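Long-range contacts in dipeptidase (Streptococcus thermophilus, PDB 3PEB), which is probably a manganese-dependent hydrolase of the M24B peptidase family, represented here by its N-terminal creatinase/prolidase-type domain alone: residues Ala22-Pro27 against Tyr101-Asn106; Thr34-Asp39 against Ala61-Arg66. One frame throughout, in Å; residues are numbered along the deposited sequence. Where two conformers were deposited one is given.

In the fold
Both contacts belong to one creatinase/prolidase N-terminal domain, built on a helix-flanked mixed sheet. Contact 1 pairs two parallel strands, 21-24 and 96-102, deep in the domain, and ties together the loops that follow them. Contact 2 lies nearer the surface, where the loop after helix 27-34 meets residues 61-66, which lead into helix 64-70. Along the sequence it is nested inside contact 1. The centres are about 17 Å apart, yet the two touch where P27 CB packs 3.2 Å from C38 O. The side chains of I23 and F36 each lie about 10 Å from a bound sodium ion, so neither contact forms a sodium site. The catalytic domain expected of this family is absent from this fragment.

Contact 1. Residues Ala22-Pro27 against Tyr101-Asn106; sequences AIVSDP and YAEFDN. With EDO (1,2-ethanediol), chain E.
E103 reaches across from the end of strand 96-102 to S25 and D26 in the turn after strand 21-24, where its carboxylate meets their two successive backbone amides. Its CB passes 4.2 Å from S25 OG. CG stands anti to the carbonyl carbon (chi1 -61°), and the extended chain beyond it carries CD to within 3.8 Å of D26 CB. At the tip, OE1 accepts from S25 N, which approaches almost in line with the C-O bond, and from D26 N at 2.9 Å, a nearly straight bond arriving on the syn side. The same oxygen touches V24 CG1, while OE2 lies beside D26 CB and bonds T29 OG1 in helix 27-34. Glutamate has the length to span this gap, and these bonds fix how its carboxylate is rotated.

The strands behind it run parallel, as neighbours in the mixed sheet of the creatinase/prolidase N-terminal domain, and I23 N donates to Y101 O at 2.8 Å. Small A22 and A102 lie on opposite faces of the sheet, A102 beside I23. Where the strands part, a water fills in: it donates to I23 O and S25 OG and accepts from E103 N.

N106 closes the far end. Its OD1 accepts a hydrogen bond from S25 OG at 2.6 Å, the donor tilted 18° from the carbonyl plane. The amide stacks on the D26 carboxylate with planes 10° apart, ND2 lying 3.7 Å from D26 CG. Aspartate suits this N-cap position, since OD1 of D26 caps V28 N at the start of helix 27-34.

Contact 2. Residues Thr34-Asp39 against Ala61-Arg66; sequences TGFDCD and ALEVAR. With EDO (1,2-ethanediol), chain G; EDO (1,2-ethanediol), chain I; EDO (1,2-ethanediol), chain F.
R66 lays its guanidinium against the ring of F36, and these two residues, with E63, account for most of the surface buried here. F36 CE1 sits over the centre of one guanidinium face, 3.5 Å from R66 CZ, with the two planes turned 31° apart. A chi1 of 179° swings the F36 ring from the loop so that its end nears R66, while the ring also packs on L57 and V59 of strand 56-60 and on A67 and V70 of helix 64-70. An aromatic residue thus serves both the apolar core and the flat cation.

The arginine chain runs out extended and bends at chi3 (66°), which turns its end toward the loop. There NH1 and NH2 grip a single acceptor, D37 O, at 3.0 and 2.8 Å. The oxygen lies in the guanidinium plane, and both donors come from one face of its carbonyl. With several N-H groups, arginine can hold this backbone oxygen and still bind E63.

Glutamate suits position 63 because its acidic chain, bent at chi2, folds back to the arginine three residues on. In their salt bridge R66 NH2 meets E63 OE1 at 3.0 Å, from above the carboxylate plane, steadying the arginine from its own segment. E63 OE2 rests 3.5 Å from C38 SG and takes a water that also donates to D39 O. O1 of the chain I ethanediol, probably from the crystallisation liquor, donates to E63 OE1 and accepts from R66 NE.

The bonds to D37 O and the F36 ring thus join the loop after helix 27-34 to the helix that follows strand 56-60 in the mixed sheet of the creatinase/prolidase N-terminal domain.

Contact 1. Residues Ala22-Pro27 against Tyr101-Asn106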
ATOM      1  N   ALA A  22      -2.040   0.548   6.596  1.00 22.60           N
ATOM      2  CA  ALA A  22      -2.983   0.330   5.487  1.00 22.32           C
ATOM      3  C   ALA A  22      -2.194  -0.069   4.237  1.00 21.99           C
ATOM      4  O   ALA A  22      -1.195   0.571   3.882  1.00 22.03           O
ATOM      5  CB  ALA A  22      -3.839   1.605   5.170  1.00 22.28           C
ATOM      6  N   ILE A  23      -2.692  -1.084   3.542  1.00 21.94           N
ATOM      7  CA  ILE A  23      -2.124  -1.495   2.257  1.00 22.06           C
ATOM      8  C   ILE A  23      -3.147  -1.147   1.202  1.00 23.02           C
ATOM      9  O   ILE A  23      -4.217  -1.758   1.133  1.00 23.94           O
ATOM     10  CB  ILE A  23      -1.803  -3.023   2.203  1.00 22.89           C
ATOM     11  CG1 ILE A  23      -0.826  -3.392   3.315  1.00 22.50           C
ATOM     12  CG2 ILE A  23      -1.217  -3.399   0.799  1.00 22.67           C
ATOM     13  CD1 ILE A  23      -0.500  -4.915   3.407  1.00 25.26           C
ATOM     14  N   VAL A  24      -2.811  -0.154   0.385  1.00 23.31           N
ATOM     15  CA  VAL A  24      -3.687   0.371  -0.641  1.00 23.51           C
ATOM     16  C   VAL A  24      -3.256  -0.245  -1.965  1.00 23.83           C
ATOM     17  O   VAL A  24      -2.085  -0.156  -2.342  1.00 23.68           O
ATOM     18  CB  VAL A  24      -3.616   1.928  -0.675  1.00 23.82           C
ATOM     19  CG1 VAL A  24      -4.458   2.521  -1.830  1.00 24.26           C
ATOM     20  CG2 VAL A  24      -4.108   2.512   0.671  1.00 24.20           C
ATOM     21  N   SER A  25      -4.209  -0.880  -2.649  1.00 24.21           N
ATOM     22  CA  SER A  25      -3.943  -1.592  -3.875  1.00 23.65           C
ATOM     23  C   SER A  25      -4.679  -1.069  -5.101  1.00 24.86           C
ATOM     24  O   SER A  25      -4.222  -1.313  -6.225  1.00 25.38           O
ATOM     25  CB  SER A  25      -4.294  -3.082  -3.713  1.00 23.09           C
ATOM     26  OG  SER A  25      -5.629  -3.241  -3.309  1.00 23.55           O
ATOM     27  N   ASP A  26      -5.812  -0.397  -4.919  1.00 24.46           N
ATOM     28  CA  ASP A  26      -6.617   0.058  -6.034  1.00 25.16           C
ATOM     29  C   ASP A  26      -5.906   1.250  -6.643  1.00 25.84           C
ATOM     30  O   ASP A  26      -5.636   2.227  -5.931  1.00 24.36           O
ATOM     31  CB  ASP A  26      -8.022   0.464  -5.527  1.00 25.79           C
ATOM     32  CG  ASP A  26      -8.970   0.798  -6.645  1.00 29.10           C
ATOM     33  OD1 ASP A  26      -8.516   1.113  -7.769  1.00 28.84           O
ATOM     34  OD2 ASP A  26     -10.188   0.684  -6.415  1.00 30.50           O
ATOM     35  N   PRO A  27      -5.559   1.178  -7.952  1.00 26.09           N
ATOM     36  CA  PRO A  27      -4.892   2.326  -8.582  1.00 26.53           C
ATOM     37  C   PRO A  27      -5.654   3.633  -8.478  1.00 27.12           C
ATOM     38  O   PRO A  27      -5.048   4.716  -8.366  1.00 27.91           O
ATOM     39  CB  PRO A  27      -4.757   1.889 -10.065  1.00 27.68           C
ATOM     40  CG  PRO A  27      -4.699   0.369  -9.971  1.00 27.86           C
ATOM     41  CD  PRO A  27      -5.726   0.049  -8.902  1.00 26.78           C
ATOM     42  N   TYR A 101      -5.061  -2.973   7.521  1.00 24.00           N
ATOM     43  CA  TYR A 101      -6.216  -2.655   6.692  1.00 24.09           C
ATOM     44  C   TYR A 101      -5.852  -2.797   5.209  1.00 23.52           C
ATOM     45  O   TYR A 101      -4.794  -2.376   4.795  1.00 24.08           O
ATOM     46  CB  TYR A 101      -6.780  -1.258   6.991  1.00 24.43           C
ATOM     47  CG  TYR A 101      -7.757  -1.293   8.140  1.00 26.22           C
ATOM     48  CD1 TYR A 101      -7.306  -1.276   9.455  1.00 27.24           C
ATOM     49  CD2 TYR A 101      -9.129  -1.405   7.909  1.00 27.15           C
ATOM     50  CE1 TYR A 101      -8.199  -1.353  10.512  1.00 29.51           C
ATOM     51  CE2 TYR A 101     -10.028  -1.477   8.944  1.00 28.29           C
ATOM     52  CZ  TYR A 101      -9.559  -1.448  10.255  1.00 29.05           C
ATOM     53  OH  TYR A 101     -10.444  -1.534  11.284  1.00 29.74           O
ATOM     54  N   ALA A 102      -6.760  -3.372   4.423  1.00 23.56           N
ATOM     55  CA  ALA A 102      -6.553  -3.535   2.985  1.00 22.95           C
ATOM     56  C   ALA A 102      -7.886  -3.410   2.263  1.00 23.31           C
ATOM     57  O   ALA A 102      -8.961  -3.495   2.881  1.00 24.28           O
ATOM     58  CB  ALA A 102      -5.858  -4.888   2.672  1.00 23.09           C
ATOM     59  N   GLU A 103      -7.833  -3.159   0.959  1.00 22.55           N
ATOM     60  CA  GLU A 103      -9.055  -2.882   0.216  1.00 23.15           C
ATOM     61  C   GLU A 103      -9.643  -4.193  -0.318  1.00 24.20           C
ATOM     62  O   GLU A 103      -9.257  -4.638  -1.392  1.00 24.07           O
ATOM     63  CB  GLU A 103      -8.784  -1.934  -0.942  1.00 22.44           C
ATOM     64  CG  GLU A 103      -8.237  -0.564  -0.518  1.00 23.69           C
ATOM     65  CD  GLU A 103      -7.927   0.306  -1.708  1.00 24.40           C
ATOM     66  OE1 GLU A 103      -6.792   0.170  -2.228  1.00 23.98           O
ATOM     67  OE2 GLU A 103      -8.825   1.090  -2.144  1.00 25.72           O
ATOM     68  N   PHE A 104     -10.594  -4.754   0.412  1.00 25.48           N
ATOM     69  CA  PHE A 104     -11.121  -6.096   0.100  1.00 26.62           C
ATOM     70  C   PHE A 104     -11.922  -6.134  -1.193  1.00 28.30           C
ATOM     71  O   PHE A 104     -12.034  -7.198  -1.789  1.00 28.75           O
ATOM     72  CB  PHE A 104     -11.996  -6.633   1.224  1.00 28.07           C
ATOM     73  CG  PHE A 104     -11.240  -7.094   2.470  1.00 28.58           C
ATOM     74  CD1 PHE A 104      -9.874  -6.899   2.642  1.00 29.15           C
ATOM     75  CD2 PHE A 104     -11.951  -7.731   3.488  1.00 31.64           C
ATOM     76  CE1 PHE A 104      -9.242  -7.335   3.810  1.00 29.92           C
ATOM     77  CE2 PHE A 104     -11.329  -8.151   4.639  1.00 31.47           C
ATOM     78  CZ  PHE A 104      -9.983  -7.935   4.816  1.00 29.78           C
ATOM     79  N   ASP A 105     -12.495  -5.006  -1.626  1.00 28.36           N
ATOM     80  CA  ASP A 105     -13.218  -4.984  -2.887  1.00 29.80           C
ATOM     81  C   ASP A 105     -12.254  -4.964  -4.076  1.00 28.03           C
ATOM     82  O   ASP A 105     -12.646  -5.308  -5.185  1.00 29.53           O
ATOM     83  CB  ASP A 105     -14.193  -3.786  -2.980  1.00 31.03           C
ATOM     84  CG  ASP A 105     -15.488  -3.982  -2.199  1.00 36.09           C
ATOM     85  OD1 ASP A 105     -15.637  -4.919  -1.375  1.00 38.91           O
ATOM     86  OD2 ASP A 105     -16.395  -3.142  -2.408  1.00 37.58           O
ATOM     87  N   ASN A 106     -10.993  -4.612  -3.865  1.00 26.84           N
ATOM     88  CA  ASN A 106     -10.034  -4.490  -4.944  1.00 26.27           C
ATOM     89  C   ASN A 106      -9.078  -5.685  -5.040  1.00 26.22           C
ATOM     90  O   ASN A 106      -8.802  -6.162  -6.132  1.00 26.51           O
ATOM     91  CB  ASN A 106      -9.188  -3.209  -4.824  1.00 25.69           C
ATOM     92  CG  ASN A 106      -8.091  -3.128  -5.887  1.00 26.70           C
ATOM     93  OD1 ASN A 106      -6.915  -3.362  -5.608  1.00 25.98           O
ATOM     94  ND2 ASN A 106      -8.499  -2.846  -7.141  1.00 26.86           N
TER
HETATM   95  C1  EDO E 138     -10.959  -7.792  -7.891  0.50 57.72           C
HETATM   96  O1  EDO E 138     -10.528  -6.491  -8.302  0.50 58.33           O
HETATM   97  C2  EDO E 138     -10.221  -8.878  -8.660  0.50 57.70           C
HETATM   98  O2  EDO E 138     -10.908  -9.202  -9.873  0.50 58.17           O
HETATM   99  O   HOH W   1      -5.462  -3.492  -0.494  1.00 22.37           O

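Contact 2. Residues Thr34-Asp39 against Ala61-Arg66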
ATOM      1  N   THR A  34      -2.429  10.184  -3.415  1.00 31.62           N
ATOM      2  CA  THR A  34      -1.049  10.632  -3.626  1.00 31.91           C
ATOM      3  C   THR A  34      -0.828  11.448  -4.889  1.00 33.10           C
ATOM      4  O   THR A  34       0.191  12.111  -4.998  1.00 34.00           O
ATOM      5  CB  THR A  34      -0.045   9.434  -3.703  1.00 30.44           C
ATOM      6  OG1 THR A  34      -0.231   8.721  -4.936  1.00 29.69           O
ATOM      7  CG2 THR A  34      -0.200   8.478  -2.538  1.00 28.71           C
ATOM      8  N   GLY A  35      -1.756  11.393  -5.844  1.00 33.12           N
ATOM      9  CA  GLY A  35      -1.572  12.056  -7.133  1.00 34.24           C
ATOM     10  C   GLY A  35      -0.710  11.283  -8.127  1.00 33.30           C
ATOM     11  O   GLY A  35      -0.481  11.754  -9.238  1.00 33.80           O
ATOM     12  N   PHE A  36      -0.241  10.090  -7.748  1.00 31.20           N
ATOM     13  CA  PHE A  36       0.470   9.207  -8.673  1.00 30.58           C
ATOM     14  C   PHE A  36      -0.522   8.265  -9.353  1.00 30.16           C
ATOM     15  O   PHE A  36      -1.202   7.475  -8.690  1.00 29.17           O
ATOM     16  CB  PHE A  36       1.529   8.374  -7.959  1.00 29.59           C
ATOM     17  CG  PHE A  36       2.266   7.439  -8.877  1.00 28.69           C
ATOM     18  CD1 PHE A  36       3.064   7.934  -9.900  1.00 30.85           C
ATOM     19  CD2 PHE A  36       2.158   6.062  -8.729  1.00 28.70           C
ATOM     20  CE1 PHE A  36       3.753   7.079 -10.757  1.00 29.98           C
ATOM     21  CE2 PHE A  36       2.833   5.208  -9.578  1.00 26.66           C
ATOM     22  CZ  PHE A  36       3.618   5.709 -10.602  1.00 28.58           C
ATOM     23  N   ASP A  37      -0.589   8.358 -10.673  1.00 31.45           N
ATOM     24  CA  ASP A  37      -1.564   7.628 -11.476  1.00 33.04           C
ATOM     25  C   ASP A  37      -0.859   6.529 -12.258  1.00 32.48           C
ATOM     26  O   ASP A  37      -0.006   6.805 -13.106  1.00 32.31           O
ATOM     27  CB  ASP A  37      -2.275   8.600 -12.418  1.00 35.74           C
ATOM     28  CG  ASP A  37      -3.463   7.965 -13.142  1.00 41.01           C
ATOM     29  OD1 ASP A  37      -3.840   6.817 -12.816  1.00 47.40           O
ATOM     30  OD2 ASP A  37      -4.025   8.627 -14.036  1.00 47.51           O
ATOM     31  N   CYS A  38      -1.205   5.275 -11.960  1.00 31.57           N
ATOM     32  CA  CYS A  38      -0.535   4.140 -12.582  1.00 32.05           C
ATOM     33  C   CYS A  38      -1.481   2.947 -12.702  1.00 31.63           C
ATOM     34  O   CYS A  38      -2.109   2.553 -11.720  1.00 30.81           O
ATOM     35  CB  CYS A  38       0.665   3.734 -11.740  1.00 31.78           C
ATOM     36  SG  CYS A  38       1.499   2.170 -12.261  1.00 36.06           S
ATOM     37  N   ASP A  39      -1.581   2.395 -13.897  1.00 31.42           N
ATOM     38  CA  ASP A  39      -2.218   1.083 -14.075  1.00 31.28           C
ATOM     39  C   ASP A  39      -1.096   0.043 -14.180  1.00 30.17           C
ATOM     40  O   ASP A  39      -0.389   0.010 -15.183  1.00 30.43           O
ATOM     41  CB  ASP A  39      -3.064   1.066 -15.342  1.00 33.36           C
ATOM     42  CG  ASP A  39      -3.847  -0.223 -15.507  1.00 35.76           C
ATOM     43  OD1 ASP A  39      -3.699  -1.155 -14.671  1.00 37.21           O
ATOM     44  OD2 ASP A  39      -4.597  -0.284 -16.507  1.00 41.75           O
ATOM     45  N   ALA A  61       9.471  -1.973 -11.530  1.00 25.56           N
ATOM     46  CA  ALA A  61      10.660  -1.156 -11.729  1.00 25.55           C
ATOM     47  C   ALA A  61      10.485  -0.053 -12.766  1.00 26.54           C
ATOM     48  O   ALA A  61      11.008   1.061 -12.592  1.00 25.71           O
ATOM     49  CB  ALA A  61      11.898  -2.054 -12.052  1.00 27.58           C
ATOM     50  N   LEU A  62       9.791  -0.367 -13.868  1.00 26.96           N
ATOM     51  CA  LEU A  62       9.538   0.573 -14.955  0.50 27.79           C
ATOM     52  C   LEU A  62       8.959   1.909 -14.487  1.00 28.06           C
ATOM     53  O   LEU A  62       9.206   2.950 -15.112  1.00 29.07           O
ATOM     54  CB  LEU A  62       8.582  -0.071 -15.985  0.50 27.75           C
ATOM     55  CG  LEU A  62       8.011   0.809 -17.091  0.50 27.86           C
ATOM     56  CD1 LEU A  62       9.154   1.308 -18.008  0.50 28.57           C
ATOM     57  CD2 LEU A  62       6.937   0.048 -17.883  0.50 26.72           C
ATOM     58  N   GLU A  63       8.195   1.870 -13.395  1.00 27.10           N
ATOM     59  CA  GLU A  63       7.467   3.026 -12.860  1.00 28.47           C
ATOM     60  C   GLU A  63       8.203   3.775 -11.733  1.00 27.89           C
ATOM     61  O   GLU A  63       7.730   4.810 -11.300  1.00 27.24           O
ATOM     62  CB  GLU A  63       6.114   2.596 -12.295  1.00 27.83           C
ATOM     63  CG  GLU A  63       5.196   1.857 -13.277  1.00 30.69           C
ATOM     64  CD  GLU A  63       4.427   2.759 -14.214  1.00 35.75           C
ATOM     65  OE1 GLU A  63       4.630   4.001 -14.196  1.00 36.21           O
ATOM     66  OE2 GLU A  63       3.613   2.199 -14.998  1.00 41.24           O
ATOM     67  N   VAL A  64       9.326   3.243 -11.262  1.00 27.29           N
ATOM     68  CA  VAL A  64      10.004   3.812 -10.076  1.00 27.76           C
ATOM     69  C   VAL A  64      10.473   5.259 -10.305  1.00 29.46           C
ATOM     70  O   VAL A  64      10.269   6.103  -9.430  1.00 30.80           O
ATOM     71  CB  VAL A  64      11.194   2.932  -9.607  1.00 27.29           C
ATOM     72  CG1 VAL A  64      12.100   3.716  -8.587  1.00 28.37           C
ATOM     73  CG2 VAL A  64      10.683   1.600  -9.018  1.00 26.23           C
ATOM     74  N   ALA A  65      11.084   5.543 -11.462  1.00 30.60           N
ATOM     75  CA  ALA A  65      11.581   6.889 -11.787  1.00 33.08           C
ATOM     76  C   ALA A  65      10.437   7.928 -11.788  1.00 33.47           C
ATOM     77  O   ALA A  65      10.545   8.980 -11.158  1.00 34.03           O
ATOM     78  CB  ALA A  65      12.368   6.907 -13.163  1.00 34.23           C
ATOM     79  N   ARG A  66       9.333   7.612 -12.459  1.00 32.68           N
ATOM     80  CA  ARG A  66       8.191   8.529 -12.516  1.00 33.15           C
ATOM     81  C   ARG A  66       7.558   8.731 -11.136  1.00 31.36           C
ATOM     82  O   ARG A  66       7.298   9.877 -10.749  1.00 32.11           O
ATOM     83  CB  ARG A  66       7.134   8.081 -13.544  1.00 32.83           C
ATOM     84  CG  ARG A  66       5.972   9.086 -13.737  1.00 34.94           C
ATOM     85  CD  ARG A  66       5.078   8.690 -14.915  1.00 37.45           C
ATOM     86  NE  ARG A  66       4.350   7.424 -14.702  1.00 35.03           N
ATOM     87  CZ  ARG A  66       3.104   7.304 -14.235  1.00 35.26           C
ATOM     88  NH1 ARG A  66       2.407   8.381 -13.878  1.00 36.11           N
ATOM     89  NH2 ARG A  66       2.539   6.095 -14.134  1.00 33.03           N
TER
HETATM   90  C1  EDO G 140       1.425  11.469 -11.879  1.00 46.31           C
HETATM   91  O1  EDO G 140       0.596  10.381 -12.333  1.00 42.32           O
HETATM   92  C2  EDO G 140       2.859  11.436 -12.433  1.00 47.69           C
HETATM   93  O2  EDO G 140       2.909  11.216 -13.842  1.00 47.69           O
HETATM   94  C1  EDO I 142       6.642   5.704 -16.910  1.00 73.07           C
HETATM   95  O1  EDO I 142       6.259   5.473 -15.553  1.00 72.06           O
HETATM   96  C2  EDO I 142       6.526   4.408 -17.706  1.00 73.29           C
HETATM   97  O2  EDO I 142       7.589   4.358 -18.659  1.00 73.56           O
HETATM   98  C1  EDO F 139      -6.003   4.815 -11.925  1.00 73.53           C
HETATM   99  O1  EDO F 139      -6.264   6.221 -11.928  1.00 72.76           O
HETATM  100  C2  EDO F 139      -6.399   4.222 -13.272  1.00 74.00           C
HETATM  101  O2  EDO F 139      -5.221   3.758 -13.934  1.00 73.51           O
HETATM  102  O   HOH W   2       2.316  -0.418 -15.463  1.00 33.40           O